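Local coordinates for Ketoacyl_synth_N domain-containing protein (Photorhabdus luminescens subsp. laumondii, PDB 6SMO) that probably takes part in beta-ketoacyl synthase chemistry beside a PKS ketosynthase chain, and helps line the pocket of a bound pentaoxo-dodecanal, at residues A275-D280 against T301-L306; T349-I354 against A365-A370; T261-A266 against S291-N296; T8-I13 against D321-S326. One frame throughout, in Å; residues are numbered along the deposited sequence.

Interaction 1. Residues A275-D280 against T301-L306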
loop_
_atom_site.group_PDB
_atom_site.type_symbol
_atom_site.label_atom_id
_atom_site.label_comp_id
_atom_site.label_asym_id
_atom_site.label_seq_id
_atom_site.Cartn_x
_atom_site.Cartn_y
_atom_site.Cartn_z
ATOM N N ALA C 275 30.240 -14.682 -13.557
ATOM C CA ALA C 275 28.920 -14.341 -12.976
ATOM C C ALA C 275 28.152 -15.617 -12.614
ATOM O O ALA C 275 28.317 -16.632 -13.319
ATOM C CB ALA C 275 28.140 -13.489 -13.947
ATOM N N VAL C 276 27.345 -15.550 -11.550
ATOM C CA VAL C 276 26.453 -16.646 -11.064
ATOM C C VAL C 276 25.000 -16.177 -11.207
ATOM O O VAL C 276 24.676 -15.095 -10.678
ATOM C CB VAL C 276 26.787 -17.035 -9.610
ATOM C CG1 VAL C 276 25.666 -17.825 -8.948
ATOM C CG2 VAL C 276 28.098 -17.800 -9.523
ATOM N N PHE C 277 24.168 -16.964 -11.896
ATOM C CA PHE C 277 22.731 -16.670 -12.143
ATOM C C PHE C 277 21.868 -17.468 -11.159
ATOM O O PHE C 277 21.793 -18.706 -11.291
ATOM C CB PHE C 277 22.352 -16.989 -13.591
ATOM C CG PHE C 277 20.938 -16.612 -13.954
ATOM C CD1 PHE C 277 20.591 -15.287 -14.164
ATOM C CD2 PHE C 277 19.952 -17.581 -14.074
ATOM C CE1 PHE C 277 19.289 -14.938 -14.491
ATOM C CE2 PHE C 277 18.651 -17.229 -14.403
ATOM C CZ PHE C 277 18.323 -15.909 -14.610
ATOM N N ILE C 278 21.247 -16.775 -10.198
ATOM C CA ILE C 278 20.223 -17.345 -9.273
ATOM C C ILE C 278 18.861 -17.249 -9.971
ATOM O O ILE C 278 18.478 -16.132 -10.367
ATOM C CB ILE C 278 20.240 -16.629 -7.906
ATOM C CG1 ILE C 278 21.570 -16.850 -7.180
ATOM C CG2 ILE C 278 19.055 -17.063 -7.052
ATOM C CD1 ILE C 278 21.783 -15.957 -5.977
ATOM N N MET C 279 18.165 -18.381 -10.107
ATOM C CA MET C 279 16.915 -18.509 -10.906
ATOM C C MET C 279 15.697 -18.514 -9.973
ATOM O O MET C 279 15.884 -18.682 -8.750
ATOM C CB MET C 279 16.929 -19.778 -11.770
ATOM C CG MET C 279 17.121 -21.077 -11.002
ATOM S SD MET C 279 17.465 -22.476 -12.105
ATOM C CE MET C 279 15.806 -22.908 -12.628
ATOM N N ASP C 280 14.505 -18.302 -10.545
ATOM C CA ASP C 280 13.196 -18.278 -9.836
ATOM C C ASP C 280 12.963 -19.644 -9.176
ATOM O O ASP C 280 12.726 -19.673 -7.953
ATOM C CB ASP C 280 12.064 -17.906 -10.800
ATOM C CG ASP C 280 10.695 -17.792 -10.151
ATOM O OD1 ASP C 280 10.608 -17.184 -9.068
ATOM O OD2 ASP C 280 9.724 -18.310 -10.736
ATOM N N THR C 301 27.334 -18.455 -18.101
ATOM C CA THR C 301 27.240 -18.284 -16.625
ATOM C C THR C 301 26.865 -19.623 -15.977
ATOM O O THR C 301 26.480 -20.552 -16.716
ATOM C CB THR C 301 26.240 -17.173 -16.274
ATOM O OG1 THR C 301 26.168 -17.061 -14.853
ATOM C CG2 THR C 301 24.854 -17.417 -16.835
ATOM N N SER C 302 26.983 -19.703 -14.649
ATOM C CA SER C 302 26.618 -20.879 -13.816
ATOM C C SER C 302 25.191 -20.705 -13.283
ATOM O O SER C 302 24.870 -19.598 -12.806
ATOM C CB SER C 302 27.605 -21.069 -12.692
ATOM O OG SER C 302 27.331 -22.262 -11.973
ATOM N N PHE C 303 24.373 -21.760 -13.369
ATOM C CA PHE C 303 22.971 -21.805 -12.875
ATOM C C PHE C 303 22.939 -22.459 -11.490
ATOM O O PHE C 303 23.379 -23.620 -11.365
ATOM C CB PHE C 303 22.070 -22.559 -13.858
ATOM C CG PHE C 303 21.573 -21.730 -15.016
ATOM C CD1 PHE C 303 22.433 -21.343 -16.033
ATOM C CD2 PHE C 303 20.245 -21.338 -15.090
ATOM C CE1 PHE C 303 21.976 -20.579 -17.096
ATOM C CE2 PHE C 303 19.789 -20.576 -16.155
ATOM C CZ PHE C 303 20.655 -20.198 -17.156
ATOM N N ILE C 304 22.441 -21.727 -10.488
ATOM C CA ILE C 304 22.257 -22.206 -9.083
ATOM C C ILE C 304 20.812 -21.918 -8.659
ATOM O O ILE C 304 20.437 -20.731 -8.609
ATOM C CB ILE C 304 23.295 -21.557 -8.142
ATOM C CG1 ILE C 304 24.686 -22.162 -8.357
ATOM C CG2 ILE C 304 22.857 -21.658 -6.686
ATOM C CD1 ILE C 304 25.816 -21.368 -7.739
ATOM N N ASN C 305 20.041 -22.974 -8.375
ATOM C CA ASN C 305 18.624 -22.904 -7.928
ATOM C C ASN C 305 18.577 -23.079 -6.405
ATOM O O ASN C 305 19.023 -24.140 -5.923
ATOM C CB ASN C 305 17.766 -23.961 -8.633
ATOM C CG ASN C 305 16.280 -23.776 -8.408
ATOM O OD1 ASN C 305 15.855 -22.825 -7.758
ATOM N ND2 ASN C 305 15.481 -24.686 -8.942
ATOM N N LEU C 306 18.055 -22.079 -5.684
ATOM C CA LEU C 306 17.939 -22.080 -4.198
ATOM C C LEU C 306 16.494 -22.369 -3.770
ATOM O O LEU C 306 16.260 -22.446 -2.548
ATOM C CB LEU C 306 18.392 -20.723 -3.648
ATOM C CG LEU C 306 19.810 -20.278 -4.006
ATOM C CD1 LEU C 306 20.144 -18.965 -3.314
ATOM C CD2 LEU C 306 20.839 -21.340 -3.645
#
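Phe277 and Phe303 run alongside each other, their ring planes oblique at 58°. Phe277 presents CD2 to one face of the Phe303 ring, 3.7 Å from Phe303 CE2. At the edge of that ring, near its plane, sits the sulfur of Met279, with SD 4.2 Å from Phe303 CD2. The Phe277 ring has a further aromatic partner in Phe294, which meets it edge-to-face. It is the difference in first torsion, with CG anti to the backbone N in Phe277 (chi1 -175°) but anti to the carbonyl carbon in Phe303 (chi1 -83°), that brings CD2 of the one over a face of the other.

The backbones run parallel, pairing Val276 with Ser302 and Phe277 with Phe303. Phe277 N donates to Ser302 O (2.9 Å) and Ile304 N to Phe277 O (3.2 Å). This is the parallel pair of a beta-alpha-beta unit, in which helix 286-296 connects strands 275-278 and 302-304; the phenylalanines lie on the sheet face packed against that helix. On the face of Val276 and Ile304, Val276 CG1 touches Ile304 CD1 at 3.7 Å.

Beyond the regular pairing, the hydroxyl of Thr301 donates from OG1 to Ala275 O at 2.7 Å, approaching from above the carbonyl plane. At the other end the thioether chain of Met279 crosses the side chain of Asn305, with Met279 CG 3.8 Å from Asn305 CB. The Asn305 amide turns its oxygen to Arg307 N, capping the turn that leads into the next helix, while Asp280 forms a salt bridge with Arg356.

Interaction 2. Residues T349-I354 against A365-A370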
loop_
_atom_site.group_PDB
_atom_site.type_symbol
_atom_site.label_atom_id
_atom_site.label_comp_id
_atom_site.label_asym_id
_atom_site.label_seq_id
_atom_site.Cartn_x
_atom_site.Cartn_y
_atom_site.Cartn_z
ATOM N N THR C 349 33.402 -15.237 -7.735
ATOM C CA THR C 349 32.392 -14.474 -8.519
ATOM C C THR C 349 32.462 -12.997 -8.114
ATOM O O THR C 349 32.672 -12.731 -6.912
ATOM C CB THR C 349 30.983 -15.046 -8.310
ATOM O OG1 THR C 349 31.079 -16.457 -8.107
ATOM C CG2 THR C 349 30.061 -14.770 -9.477
ATOM N N ASN C 350 32.300 -12.083 -9.078
ATOM C CA ASN C 350 32.353 -10.609 -8.863
ATOM C C ASN C 350 30.996 -9.966 -9.189
ATOM O O ASN C 350 30.887 -8.733 -9.029
ATOM C CB ASN C 350 33.488 -9.962 -9.664
ATOM C CG ASN C 350 33.336 -10.098 -11.166
ATOM O OD1 ASN C 350 32.458 -10.808 -11.651
ATOM N ND2 ASN C 350 34.192 -9.421 -11.913
ATOM N N GLN C 351 30.009 -10.755 -9.630
ATOM C CA GLN C 351 28.627 -10.286 -9.930
ATOM C C GLN C 351 27.644 -11.452 -9.779
ATOM O O GLN C 351 27.888 -12.509 -10.389
ATOM C CB GLN C 351 28.548 -9.701 -11.341
ATOM C CG GLN C 351 27.241 -8.975 -11.629
ATOM C CD GLN C 351 27.209 -8.349 -13.001
ATOM O OE1 GLN C 351 27.743 -8.891 -13.967
ATOM N NE2 GLN C 351 26.569 -7.196 -13.100
ATOM N N ILE C 352 26.575 -11.257 -8.999
ATOM C CA ILE C 352 25.436 -12.216 -8.865
ATOM C C ILE C 352 24.163 -11.519 -9.355
ATOM O O ILE C 352 23.846 -10.430 -8.837
ATOM C CB ILE C 352 25.296 -12.729 -7.416
ATOM C CG1 ILE C 352 26.562 -13.453 -6.949
ATOM C CG2 ILE C 352 24.061 -13.609 -7.275
ATOM C CD1 ILE C 352 26.587 -13.771 -5.471
ATOM N N ILE C 353 23.473 -12.132 -10.323
ATOM C CA ILE C 353 22.196 -11.634 -10.915
ATOM C C ILE C 353 21.079 -12.611 -10.532
ATOM O O ILE C 353 21.201 -13.807 -10.858
ATOM C CB ILE C 353 22.333 -11.462 -12.442
ATOM C CG1 ILE C 353 23.343 -10.362 -12.784
ATOM C CG2 ILE C 353 20.981 -11.198 -13.093
ATOM C CD1 ILE C 353 23.964 -10.504 -14.149
ATOM N N ILE C 354 20.040 -12.106 -9.860
ATOM C CA ILE C 354 18.877 -12.896 -9.355
ATOM C C ILE C 354 17.658 -12.570 -10.225
ATOM O O ILE C 354 17.439 -11.375 -10.498
ATOM C CB ILE C 354 18.617 -12.586 -7.867
ATOM C CG1 ILE C 354 19.886 -12.746 -7.027
ATOM C CG2 ILE C 354 17.476 -13.437 -7.327
ATOM C CD1 ILE C 354 20.003 -11.744 -5.908
ATOM N N ALA C 365 14.299 -8.799 -12.184
ATOM C CA ALA C 365 15.694 -9.229 -11.932
ATOM C C ALA C 365 16.497 -8.089 -11.293
ATOM O O ALA C 365 16.272 -6.919 -11.664
ATOM C CB ALA C 365 16.331 -9.697 -13.217
ATOM N N LEU C 366 17.396 -8.441 -10.366
ATOM C CA LEU C 366 18.328 -7.513 -9.671
ATOM C C LEU C 366 19.770 -7.950 -9.952
ATOM O O LEU C 366 20.007 -9.171 -10.064
ATOM C CB LEU C 366 18.028 -7.535 -8.169
ATOM C CG LEU C 366 16.778 -6.770 -7.735
ATOM C CD1 LEU C 366 16.315 -7.225 -6.359
ATOM C CD2 LEU C 366 17.028 -5.270 -7.744
ATOM N N SER C 367 20.687 -6.982 -10.059
ATOM C CA SER C 367 22.136 -7.191 -10.318
ATOM C C SER C 367 22.955 -6.631 -9.149
ATOM O O SER C 367 22.823 -5.426 -8.861
ATOM C CB SER C 367 22.544 -6.560 -11.625
ATOM O OG SER C 367 23.940 -6.702 -11.844
ATOM N N PHE C 368 23.762 -7.484 -8.508
ATOM C CA PHE C 368 24.684 -7.129 -7.395
ATOM C C PHE C 368 26.124 -7.437 -7.822
ATOM O O PHE C 368 26.362 -8.536 -8.358
ATOM C CB PHE C 368 24.299 -7.881 -6.119
ATOM C CG PHE C 368 22.939 -7.524 -5.577
ATOM C CD1 PHE C 368 22.777 -6.449 -4.717
ATOM C CD2 PHE C 368 21.818 -8.257 -5.936
ATOM C CE1 PHE C 368 21.524 -6.118 -4.223
ATOM C CE2 PHE C 368 20.566 -7.925 -5.442
ATOM C CZ PHE C 368 20.421 -6.855 -4.588
ATOM N N SER C 369 27.043 -6.494 -7.589
ATOM C CA SER C 369 28.473 -6.561 -7.998
ATOM C C SER C 369 29.382 -6.366 -6.779
ATOM O O SER C 369 29.008 -5.590 -5.879
ATOM C CB SER C 369 28.768 -5.550 -9.073
ATOM O OG SER C 369 27.976 -5.796 -10.225
ATOM N N ALA C 370 30.539 -7.036 -6.774
ATOM C CA ALA C 370 31.505 -7.083 -5.649
ATOM C C ALA C 370 32.215 -5.733 -5.494
ATOM O O ALA C 370 32.200 -4.937 -6.455
ATOM C CB ALA C 370 32.499 -8.197 -5.870
#
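With CG anti to the backbone N (chi1 -170°) and an extended chain beyond it, Gln351 carries its amide over the neighbouring strand to the hydroxyl of Ser367, whose OG is likewise anti to its backbone N. Gln351 NE2 and Ser367 OG are 3.0 Å apart, a weak bond because the N-H is well off line at 126°. The same amide nitrogen makes a weak bond to Leu268 O, and the hydroxyls of Ser367 and Ser369 both bond to Thr245, giving this face of the hairpin a small polar cluster. Beside it, Ile353 CG1 packs 3.8 Å from Ser367 OG.

The face of Ile352, Ile354, Leu366 and Phe368 is apolar. Ile354 CD1 reaches the Phe368 ring obliquely, 3.9 Å from Phe368 CE2, and the carbonyl oxygen of Ile352 comes to the ring edge near its plane.

Ile352 with Phe368 and Ile354 with Leu366 are hydrogen-bonded antiparallel pairs; Gln351 with Ser369 and Ile353 with Ser367 are the non-hydrogen-bonded ones. Ile352 N donates to Phe368 O at 2.8 Å, and Phe368 N returns a bond to Ile352 O at 3.0 Å. At the open end Ala370 N adds a bond to Asn350 O (2.8 Å), from above the carbonyl plane.

The hairpin formed by strands 351-356 and 362-369 sits inside the sheet, between strands 275-278 and 242-251: Ile353 bonds through its backbone to Val276 and Ile278 of the former, and Ser367 to Thr245 of the latter. Helix 319-329 packs on the apolar face, with Ser322 against Ile354 and Phe368 and Ala325 against Ile352.

Interaction 3. Residues T261-A266 against S291-N296; sequences TLEYTA and SKAFSN
The short, weakly bonded helical turn at 263-266 comes up against helix 286-296 with its backbone close, the CA atoms of Glu263 and Ala293 being 5.5 Å apart and those of Ala266 and Phe294 6.0 Å. Small side chains allow this approach. Ala293 CB lies 3.7 Å from CB of Leu262, just before the turn. One turn on from Leu262, Ala266 CB meets the ring edge of Phe294, the residue after Ala293, at 3.7 Å from Phe294 CD1. A chi1 of -68° in Phe294, with CG anti to the carbonyl carbon, swings the ring back until its CD1-CE1 edge reaches Ala266. At the margin, the extended Glu263 crosses Asn296 at about a right angle; Glu263 OE2 stands 3.6 Å from Asn296 ND2, with carboxylate and amide planes 74° apart, and no hydrogen bond is made.

The Phe294 ring also meets Phe269 edge-to-face, while Tyr264 packs on Arg121 of the neighbouring PKS_KS domain-containing chain. Helix 286-296 is the connecting helix of a beta-alpha-beta unit, and the packing of a short helical turn on it is consistent with the outer helical layer of a thiolase-type alpha/beta fold.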
loop_
_atom_site.group_PDB
_atom_site.type_symbol
_atom_site.label_atom_id
_atom_site.label_comp_id
_atom_site.label_asym_id
_atom_site.label_seq_id
_atom_site.Cartn_x
_atom_site.Cartn_y
_atom_site.Cartn_z
ATOM N N THR C 261 11.528 -10.895 -23.384
ATOM C CA THR C 261 11.683 -10.175 -22.089
ATOM C C THR C 261 12.923 -10.688 -21.343
ATOM O O THR C 261 13.554 -9.876 -20.638
ATOM C CB THR C 261 10.426 -10.304 -21.217
ATOM O OG1 THR C 261 9.278 -10.093 -22.037
ATOM C CG2 THR C 261 10.406 -9.321 -20.066
ATOM N N LEU C 262 13.256 -11.975 -21.488
ATOM C CA LEU C 262 14.406 -12.629 -20.801
ATOM C C LEU C 262 15.734 -12.035 -21.295
ATOM O O LEU C 262 16.722 -12.119 -20.539
ATOM C CB LEU C 262 14.359 -14.141 -21.048
ATOM C CG LEU C 262 13.251 -14.897 -20.314
ATOM C CD1 LEU C 262 13.068 -16.290 -20.897
ATOM C CD2 LEU C 262 13.540 -14.983 -18.823
ATOM N N GLU C 263 15.761 -11.467 -22.507
ATOM C CA GLU C 263 16.969 -10.844 -23.116
ATOM C C GLU C 263 17.354 -9.567 -22.356
ATOM O O GLU C 263 18.537 -9.185 -22.426
ATOM C CB GLU C 263 16.740 -10.542 -24.599
ATOM C CG GLU C 263 16.665 -11.786 -25.466
ATOM C CD GLU C 263 16.726 -11.530 -26.962
ATOM O OE1 GLU C 263 16.604 -10.357 -27.369
ATOM O OE2 GLU C 263 16.898 -12.508 -27.718
ATOM N N TYR C 264 16.400 -8.928 -21.668
ATOM C CA TYR C 264 16.637 -7.729 -20.820
ATOM C C TYR C 264 17.372 -8.138 -19.536
ATOM O O TYR C 264 18.124 -7.304 -18.995
ATOM C CB TYR C 264 15.327 -6.995 -20.518
ATOM C CG TYR C 264 14.787 -6.188 -21.671
ATOM C CD1 TYR C 264 15.200 -4.883 -21.885
ATOM C CD2 TYR C 264 13.869 -6.729 -22.558
ATOM C CE1 TYR C 264 14.714 -4.133 -22.944
ATOM C CE2 TYR C 264 13.372 -5.995 -23.621
ATOM C CZ TYR C 264 13.795 -4.692 -23.816
ATOM O OH TYR C 264 13.311 -3.961 -24.863
ATOM N N THR C 265 17.162 -9.372 -19.064
ATOM C CA THR C 265 17.890 -9.968 -17.909
ATOM C C THR C 265 19.342 -10.251 -18.320
ATOM O O THR C 265 20.229 -10.129 -17.454
ATOM C CB THR C 265 17.205 -11.242 -17.393
ATOM O OG1 THR C 265 15.803 -10.995 -17.285
ATOM C CG2 THR C 265 17.742 -11.693 -16.052
ATOM N N ALA C 266 19.566 -10.618 -19.587
ATOM C CA ALA C 266 20.896 -10.927 -20.165
ATOM C C ALA C 266 21.738 -9.648 -20.280
ATOM O O ALA C 266 22.978 -9.763 -20.248
ATOM C CB ALA C 266 20.736 -11.605 -21.506
ATOM N N SER C 291 18.155 -19.966 -20.698
ATOM C CA SER C 291 19.453 -20.411 -21.276
ATOM C C SER C 291 19.506 -20.087 -22.774
ATOM O O SER C 291 20.605 -19.758 -23.265
ATOM C CB SER C 291 19.687 -21.880 -21.031
ATOM O OG SER C 291 19.733 -22.160 -19.640
ATOM N N LYS C 292 18.365 -20.180 -23.466
ATOM C CA LYS C 292 18.233 -19.891 -24.919
ATOM C C LYS C 292 18.401 -18.384 -25.152
ATOM O O LYS C 292 19.014 -18.010 -26.170
ATOM C CB LYS C 292 16.887 -20.396 -25.451
ATOM C CG LYS C 292 16.838 -20.657 -26.952
ATOM C CD LYS C 292 16.386 -19.468 -27.773
ATOM C CE LYS C 292 16.325 -19.770 -29.254
ATOM N NZ LYS C 292 16.064 -18.549 -30.052
ATOM N N ALA C 293 17.878 -17.558 -24.238
ATOM C CA ALA C 293 17.992 -16.080 -24.261
ATOM C C ALA C 293 19.457 -15.667 -24.067
ATOM O O ALA C 293 19.880 -14.685 -24.711
ATOM C CB ALA C 293 17.099 -15.471 -23.207
ATOM N N PHE C 294 20.196 -16.386 -23.214
ATOM C CA PHE C 294 21.643 -16.164 -22.943
ATOM C C PHE C 294 22.474 -16.619 -24.149
ATOM O O PHE C 294 23.487 -15.960 -24.455
ATOM C CB PHE C 294 22.088 -16.895 -21.672
ATOM C CG PHE C 294 21.515 -16.367 -20.378
ATOM C CD1 PHE C 294 21.275 -15.012 -20.195
ATOM C CD2 PHE C 294 21.248 -17.228 -19.325
ATOM C CE1 PHE C 294 20.756 -14.537 -18.999
ATOM C CE2 PHE C 294 20.734 -16.751 -18.128
ATOM C CZ PHE C 294 20.488 -15.407 -17.968
ATOM N N SER C 295 22.059 -17.711 -24.802
ATOM C CA SER C 295 22.708 -18.282 -26.014
ATOM C C SER C 295 22.673 -17.257 -27.156
ATOM O O SER C 295 23.675 -17.164 -27.893
ATOM C CB SER C 295 22.055 -19.580 -26.417
ATOM O OG SER C 295 22.800 -20.226 -27.439
ATOM N N ASN C 296 21.566 -16.516 -27.283
ATOM C CA ASN C 296 21.352 -15.472 -28.324
ATOM C C ASN C 296 22.297 -14.289 -28.076
ATOM O O ASN C 296 22.833 -13.751 -29.066
ATOM C CB ASN C 296 19.897 -14.996 -28.364
ATOM C CG ASN C 296 18.923 -16.073 -28.793
ATOM O OD1 ASN C 296 19.258 -16.944 -29.594
ATOM N ND2 ASN C 296 17.708 -16.018 -28.271
#

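Interaction 4. Residues T8-I13 against D321-S326; sequences TGVGAI and DSVLAS
Val323 and Ser326 are the residues of helix 319-329 that meet Val10 and Ala12 of strand 5-13. Earlier in the helix, Ser322 contributes through its backbone: its carbonyl oxygen accepts both the backbone N and the hydroxyl of Ser326.

Val323 makes the main contact. Its CG1, anti to the backbone N (chi1 159°), is directed at the two strand residues on the near face, lying 4.0 Å from Val10 CB and 4.1 Å from Ala12 CB. The other branch, Val323 CG2, faces the strand backbone, 4.3 Å from Gly11 O. In turn Val10 CG2 comes to 4.1 Å from the carbonyl oxygen Val323 O.

One turn further on, Ser326 offers a carbon rather than its hydroxyl: Ser326 CB lies 4.0 Å from Val10 CG1. The hydroxyl is turned back along the helix, where Ser326 OG donates to Ser322 O at 2.7 Å, so this buried group is satisfied within the helix. No hydrogen bond links helix to strand; the join is wholly one of van der Waals packing.

The two axes come within 8.5 Å, at 132° between their N-to-C directions. Leu225 of strand 218-229, the strand antiparallel to 5-13, touches Val10, Val323 and Ser326 and widens the apolar patch. Away from the helix, Ile13 packs on Tyr72, Val75 and Met79 of helix 68-84. Another flank of helix 319-329 packs on strand 351-356. A buried helix with strands of the two halves of the chain on different flanks is consistent with the central helical layer of the thiolase fold, to which beta-ketoacyl synthases belong.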
loop_
_atom_site.group_PDB
_atom_site.type_symbol
_atom_site.label_atom_id
_atom_site.label_comp_id
_atom_site.label_asym_id
_atom_site.label_seq_id
_atom_site.Cartn_x
_atom_site.Cartn_y
_atom_site.Cartn_z
ATOM N N THR C 8 24.893 -2.144 2.627
ATOM C CA THR C 8 25.768 -1.963 3.819
ATOM C C THR C 8 25.385 -2.943 4.938
ATOM O O THR C 8 26.278 -3.275 5.743
ATOM C CB THR C 8 25.733 -0.510 4.310
ATOM O OG1 THR C 8 24.370 -0.091 4.399
ATOM C CG2 THR C 8 26.502 0.425 3.403
ATOM N N GLY C 9 24.124 -3.383 4.996
ATOM C CA GLY C 9 23.628 -4.328 6.016
ATOM C C GLY C 9 22.498 -5.196 5.486
ATOM O O GLY C 9 21.739 -4.715 4.623
ATOM N N VAL C 10 22.397 -6.432 5.987
ATOM C CA VAL C 10 21.344 -7.420 5.606
ATOM C C VAL C 10 20.874 -8.162 6.863
ATOM O O VAL C 10 21.716 -8.443 7.739
ATOM C CB VAL C 10 21.842 -8.404 4.529
ATOM C CG1 VAL C 10 22.032 -7.720 3.185
ATOM C CG2 VAL C 10 23.115 -9.126 4.947
ATOM N N GLY C 11 19.572 -8.451 6.933
ATOM C CA GLY C 11 18.936 -9.249 7.997
ATOM C C GLY C 11 17.780 -10.060 7.440
ATOM O O GLY C 11 17.048 -9.528 6.582
ATOM N N ALA C 12 17.672 -11.330 7.832
ATOM C CA ALA C 12 16.589 -12.235 7.389
ATOM C C ALA C 12 16.315 -13.274 8.472
ATOM O O ALA C 12 17.206 -13.530 9.245
ATOM C CB ALA C 12 17.025 -12.931 6.140
ATOM N N ILE C 13 15.108 -13.829 8.520
ATOM C CA ILE C 13 14.768 -14.939 9.460
ATOM C C ILE C 13 14.048 -16.005 8.636
ATOM O O ILE C 13 13.296 -15.646 7.772
ATOM C CB ILE C 13 13.947 -14.465 10.668
ATOM C CG1 ILE C 13 12.630 -13.811 10.258
ATOM C CG2 ILE C 13 14.759 -13.541 11.543
ATOM C CD1 ILE C 13 11.706 -13.579 11.411
ATOM N N ASP C 321 17.160 -14.123 -1.467
ATOM C CA ASP C 321 18.224 -14.471 -2.448
ATOM C C ASP C 321 19.232 -13.316 -2.524
ATOM O O ASP C 321 20.448 -13.597 -2.517
ATOM C CB ASP C 321 17.636 -14.789 -3.826
ATOM C CG ASP C 321 16.717 -16.000 -3.846
ATOM O OD1 ASP C 321 15.895 -16.130 -2.917
ATOM O OD2 ASP C 321 16.830 -16.804 -4.794
ATOM N N SER C 322 18.739 -12.073 -2.588
ATOM C CA SER C 322 19.547 -10.823 -2.634
ATOM C C SER C 322 20.301 -10.625 -1.312
ATOM O O SER C 322 21.416 -10.070 -1.352
ATOM C CB SER C 322 18.686 -9.625 -2.953
ATOM O OG SER C 322 18.072 -9.762 -4.225
ATOM N N VAL C 323 19.705 -11.052 -0.192
ATOM C CA VAL C 323 20.326 -11.021 1.168
ATOM C C VAL C 323 21.531 -11.971 1.176
ATOM O O VAL C 323 22.614 -11.544 1.625
ATOM C CB VAL C 323 19.298 -11.372 2.264
ATOM C CG1 VAL C 323 19.956 -11.846 3.554
ATOM C CG2 VAL C 323 18.366 -10.202 2.540
ATOM N N LEU C 324 21.342 -13.204 0.692
ATOM C CA LEU C 324 22.405 -14.243 0.569
ATOM C C LEU C 324 23.483 -13.771 -0.416
ATOM O O LEU C 324 24.676 -13.873 -0.071
ATOM C CB LEU C 324 21.782 -15.568 0.114
ATOM C CG LEU C 324 21.454 -16.571 1.221
ATOM C CD1 LEU C 324 20.652 -15.931 2.343
ATOM C CD2 LEU C 324 20.705 -17.768 0.653
ATOM N N ALA C 325 23.073 -13.278 -1.592
ATOM C CA ALA C 325 23.964 -12.828 -2.690
ATOM C C ALA C 325 24.890 -11.709 -2.195
ATOM O O ALA C 325 26.070 -11.704 -2.597
ATOM C CB ALA C 325 23.144 -12.379 -3.874
ATOM N N SER C 326 24.371 -10.802 -1.360
ATOM C CA SER C 326 25.123 -9.682 -0.732
ATOM C C SER C 326 26.190 -10.233 0.224
ATOM O O SER C 326 27.305 -9.674 0.242
ATOM C CB SER C 326 24.193 -8.730 -0.024
ATOM O OG SER C 326 23.299 -8.117 -0.943
#

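In the fold
From the N terminus, interaction 4 closes by far the longest loop, bringing strand 5-13 to helix 319-329 about 308 residues later. Interactions 1 and 3 both fall within that loop and cross each other, because the segments alternate as 261-266, 275-280, 291-296 and 301-306; Phe294 joins them by touching both Phe277 and Phe303. Interaction 2 opens only after interaction 4 has closed, and forms a short hairpin. Strands 275-278 and 351-356 are neighbours, making interactions 1 and 2 continuous parts of one sheet. Helix 319-329, the second partner of interaction 4, also packs on the hairpin of interaction 2, whereas interactions 3 and 4 remain about 12 Å apart at their nearest atoms.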